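Local coordinates for hypothetical protein (Parabacteroides merdae, PDB 4OO3), which is a putative oxidoreductase of unknown substrate that probably binds a nicotinamide adenine dinucleotide cofactor through its Rossmann-fold domain, at residues A24-V27 and Q28-S31; E396-F399 and G400-T403. All coordinates share one frame; numbering follows the deposited sequence.

How the contacts relate
Contacts 1 and 2 follow one another in series along the chain, yet their centres lie only 10 Å apart on the same side of the molecule, where residues 24-31 of the Rossmann-fold part meet the helix 395-412. A salt bridge joins them, with Lys29 NZ 3.1 Å from Glu396 OE1. Beside it runs an apolar seam: Leu26 CD2 comes to 3.5 Å from Phe399 CG, and the same ring reaches the backbone, Val27 N lying 3.6 Å from Phe399 CE1. Contact 1 thus presents one face of a short Rossmann helix and the turn behind it, and contact 2 the helical face that packs there.

Contact 1: A24-V27 and Q28-S31; sequences AALV and QKVS
The carbonyl of Ala25 receives the backbone N-H of Gln28, and one residue on, Leu26 O receives that of Lys29, two consecutive bonds that each span three residues. The first is short, 2.7 Å from Gln28 N to Ala25 O, with a moderately bent N-H...O angle of 146°. The second is longer, 3.1 Å between Lys29 N and Leu26 O, but straighter at 161°. It closes a type I beta turn from Leu26 to Lys29. Ala25 O is also 3.4 Å from Lys29 N, at too poor an angle for a bond, which leaves that amide to Leu26. From outside the turn, Trp69 NE1 bonds Gln28 O and Arg62 NH1 bonds Lys29 O.

The side chains of Leu26 and Lys29 cross obliquely. Leu26 CD1 rests 3.8 Å from Lys29 CB, and the bend of the lysine at chi2 (83°) brings CD over the same methyl, at 4.1 Å from Leu26 CD1. Past this aliphatic stem the ammonium group finds its partner in Glu396. Gln28 sends its stem the other way: CB lies 3.5 Å from Ala25 O, and the side chain goes in among Leu14 and Thr16 of strand 14-17 and Ile56 of helix 47-61. The whole segment belongs to the crossover between the parallel strands 14-17 and 38-43. With the amides of Gln28 and Lys29 bonded to the end of the helix and within the turn, and their carbonyls bonded by more distant side chains, all four of these polar groups have partners where the chain leaves the helix 22-26 through a largely buried region.

Contact 2: E396-F399 and G400-T403; sequences EAHF and GQVT
Phe399 O is gripped twice by Thr403, once by the backbone N and once by the hydroxyl, each at 3.1 Å: Thr403 N to Phe399 O and Thr403 OG1 to Phe399 O. The amide comes in at an N-H...O angle of 163° and close to the carbonyl plane, whereas the hydroxyl donates from above it. A chi1 of -52° in Thr403, with OG1 anti to its own carbonyl carbon, turns the oxygen back along the helix toward this acceptor. There it also nears the phenylalanine ring, OG1 standing 3.7 Å from Phe399 CE1, while Val27 packs on both side chains. A valine in place of Thr403 would probably leave Phe399 O with the amide bond alone and put a methyl where the hydroxyl had met the carbonyl and neared the ring.

The neighbouring turns repeat the backbone pattern. The shortest bond, 2.9 Å, runs from Gly400 N to Glu396 O, and Gln401 N follows with Ala397 O; that from Val402 N to His398 O is weak, but His398 O is also bonded by Asn153 ND2. Val402 CG2 sits 3.4 Å from His398 O. On another face, His398 and Gln401 lie side by side and point the same way, the imidazole and amide planes 66° apart and Gln401 NE2 at the ring edge. The extended stem of Gln401 runs past the preceding turn, its CG 3.3 Å from Ala397 O.

Bonds from each amide to the carbonyl four residues back are those of a regular alpha helix, here with the common addition of a threonine hydroxyl bonded to the same carbonyl as its own amide. This helix, 395-412, follows the strands of the C-terminal domain and docks on the Rossmann helix 22-26.

Contact 1: A24-V27 and Q28-S31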
loop_
_atom_site.group_PDB
_atom_site.type_symbol
_atom_site.label_atom_id
_atom_site.label_comp_id
_atom_site.label_asym_id
_atom_site.label_seq_id
_atom_site.Cartn_x
_atom_site.Cartn_y
_atom_site.Cartn_z
ATOM N N ALA A 24 11.605 -4.250 2.738
ATOM C CA ALA A 24 12.569 -5.207 2.205
ATOM C C ALA A 24 12.929 -6.259 3.262
ATOM O O ALA A 24 13.051 -7.445 2.952
ATOM C CB ALA A 24 13.822 -4.495 1.716
ATOM N N ALA A 25 13.092 -5.825 4.508
ATOM C CA ALA A 25 13.403 -6.745 5.603
ATOM C C ALA A 25 12.160 -7.436 6.145
ATOM O O ALA A 25 12.216 -8.596 6.523
ATOM C CB ALA A 25 14.129 -6.016 6.725
ATOM N N LEU A 26 11.034 -6.730 6.174
ATOM C CA LEU A 26 9.811 -7.266 6.772
ATOM C C LEU A 26 9.391 -8.583 6.132
ATOM O O LEU A 26 8.779 -9.420 6.782
ATOM C CB LEU A 26 8.672 -6.246 6.668
ATOM C CG LEU A 26 7.413 -6.464 7.510
ATOM C CD1 LEU A 26 7.768 -6.805 8.951
ATOM C CD2 LEU A 26 6.532 -5.223 7.458
ATOM N N VAL A 27 9.727 -8.765 4.859
ATOM C CA VAL A 27 9.486 -10.035 4.172
ATOM C C VAL A 27 10.117 -11.203 4.927
ATOM O O VAL A 27 9.575 -12.309 4.934
ATOM C CB VAL A 27 10.044 -10.004 2.727
ATOM C CG1 VAL A 27 10.035 -11.391 2.097
ATOM C CG2 VAL A 27 9.243 -9.030 1.868
ATOM N N GLN A 28 11.261 -10.944 5.554
ATOM C CA GLN A 28 12.031 -11.961 6.262
ATOM C C GLN A 28 11.814 -11.944 7.778
ATOM O O GLN A 28 12.544 -12.609 8.517
ATOM C CB GLN A 28 13.515 -11.765 5.957
ATOM C CG GLN A 28 13.876 -11.967 4.501
ATOM C CD GLN A 28 15.356 -11.777 4.260
ATOM O OE1 GLN A 28 16.195 -12.401 4.923
ATOM N NE2 GLN A 28 15.693 -10.899 3.326
ATOM N N LYS A 29 10.816 -11.193 8.235
ATOM C CA LYS A 29 10.461 -11.125 9.659
ATOM C C LYS A 29 10.160 -12.506 10.245
ATOM O O LYS A 29 10.412 -12.745 11.430
ATOM C CB LYS A 29 9.248 -10.202 9.844
ATOM C CG LYS A 29 8.753 -10.008 11.276
ATOM C CD LYS A 29 9.553 -8.950 12.016
ATOM C CE LYS A 29 8.886 -8.554 13.322
ATOM N NZ LYS A 29 9.312 -7.199 13.770
ATOM N N VAL A 30 9.609 -13.406 9.431
ATOM C CA VAL A 30 9.326 -14.768 9.894
ATOM C C VAL A 30 9.883 -15.808 8.934
ATOM O O VAL A 30 10.083 -15.533 7.749
ATOM C CB VAL A 30 7.812 -15.014 10.127
ATOM C CG1 VAL A 30 7.184 -13.856 10.895
ATOM C CG2 VAL A 30 7.080 -15.217 8.819
ATOM N N SER A 31 10.099 -17.007 9.461
ATOM C CA SER A 31 10.777 -18.076 8.737
ATOM C C SER A 31 9.795 -19.007 8.020
ATOM O O SER A 31 9.461 -20.078 8.522
ATOM C CB SER A 31 11.634 -18.888 9.713
ATOM O OG SER A 31 12.417 -18.035 10.524
#

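Contact 2: E396-F399 and G400-T403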
loop_
_atom_site.group_PDB
_atom_site.type_symbol
_atom_site.label_atom_id
_atom_site.label_comp_id
_atom_site.label_asym_id
_atom_site.label_seq_id
_atom_site.Cartn_x
_atom_site.Cartn_y
_atom_site.Cartn_z
ATOM N N GLU A 396 2.389 -5.240 10.521
ATOM C CA GLU A 396 3.324 -6.309 10.187
ATOM C C GLU A 396 2.603 -7.616 9.881
ATOM O O GLU A 396 2.963 -8.315 8.936
ATOM C CB GLU A 396 4.340 -6.501 11.305
ATOM C CG GLU A 396 5.242 -5.292 11.468
ATOM C CD GLU A 396 6.404 -5.545 12.395
ATOM O OE1 GLU A 396 6.362 -6.527 13.160
ATOM O OE2 GLU A 396 7.360 -4.749 12.354
ATOM N N ALA A 397 1.577 -7.928 10.664
ATOM C CA ALA A 397 0.723 -9.084 10.396
ATOM C C ALA A 397 0.015 -8.946 9.046
ATOM O O ALA A 397 -0.119 -9.924 8.315
ATOM C CB ALA A 397 -0.298 -9.258 11.508
ATOM N N HIS A 398 -0.418 -7.731 8.708
ATOM C CA HIS A 398 -1.031 -7.490 7.396
ATOM C C HIS A 398 -0.035 -7.753 6.272
ATOM O O HIS A 398 -0.405 -8.280 5.225
ATOM C CB HIS A 398 -1.578 -6.062 7.254
ATOM C CG HIS A 398 -2.646 -5.721 8.243
ATOM N ND1 HIS A 398 -2.776 -4.465 8.795
ATOM C CD2 HIS A 398 -3.627 -6.477 8.791
ATOM C CE1 HIS A 398 -3.789 -4.460 9.641
ATOM N NE2 HIS A 398 -4.325 -5.669 9.655
ATOM N N PHE A 399 1.216 -7.361 6.496
ATOM C CA PHE A 399 2.285 -7.533 5.514
ATOM C C PHE A 399 2.629 -9.014 5.343
ATOM O O PHE A 399 2.833 -9.486 4.223
ATOM C CB PHE A 399 3.513 -6.743 5.969
ATOM C CG PHE A 399 4.585 -6.604 4.926
ATOM C CD1 PHE A 399 5.512 -7.616 4.724
ATOM C CD2 PHE A 399 4.693 -5.439 4.180
ATOM C CE1 PHE A 399 6.508 -7.482 3.774
ATOM C CE2 PHE A 399 5.688 -5.303 3.228
ATOM C CZ PHE A 399 6.597 -6.324 3.027
ATOM N N GLY A 400 2.701 -9.734 6.461
ATOM C CA GLY A 400 2.954 -11.174 6.455
ATOM C C GLY A 400 1.899 -11.963 5.698
ATOM O O GLY A 400 2.224 -12.933 5.022
ATOM N N GLN A 401 0.641 -11.537 5.799
ATOM C CA GLN A 401 -0.444 -12.204 5.089
ATOM C C GLN A 401 -0.256 -12.085 3.579
ATOM O O GLN A 401 -0.497 -13.044 2.848
ATOM C CB GLN A 401 -1.803 -11.622 5.483
ATOM C CG GLN A 401 -2.285 -12.018 6.861
ATOM C CD GLN A 401 -3.561 -11.288 7.251
ATOM O OE1 GLN A 401 -4.570 -11.364 6.542
ATOM N NE2 GLN A 401 -3.526 -10.574 8.379
ATOM N N VAL A 402 0.183 -10.912 3.124
ATOM C CA VAL A 402 0.448 -10.691 1.705
ATOM C C VAL A 402 1.586 -11.588 1.236
ATOM O O VAL A 402 1.486 -12.224 0.186
ATOM C CB VAL A 402 0.796 -9.215 1.386
ATOM C CG1 VAL A 402 1.058 -9.030 -0.106
ATOM C CG2 VAL A 402 -0.328 -8.288 1.829
ATOM N N THR A 403 2.664 -11.637 2.012
ATOM C CA THR A 403 3.825 -12.463 1.665
ATOM C C THR A 403 3.434 -13.937 1.545
ATOM O O THR A 403 3.811 -14.601 0.580
ATOM C CB THR A 403 4.970 -12.288 2.689
ATOM O OG1 THR A 403 5.258 -10.894 2.853
ATOM C CG2 THR A 403 6.220 -12.986 2.227
#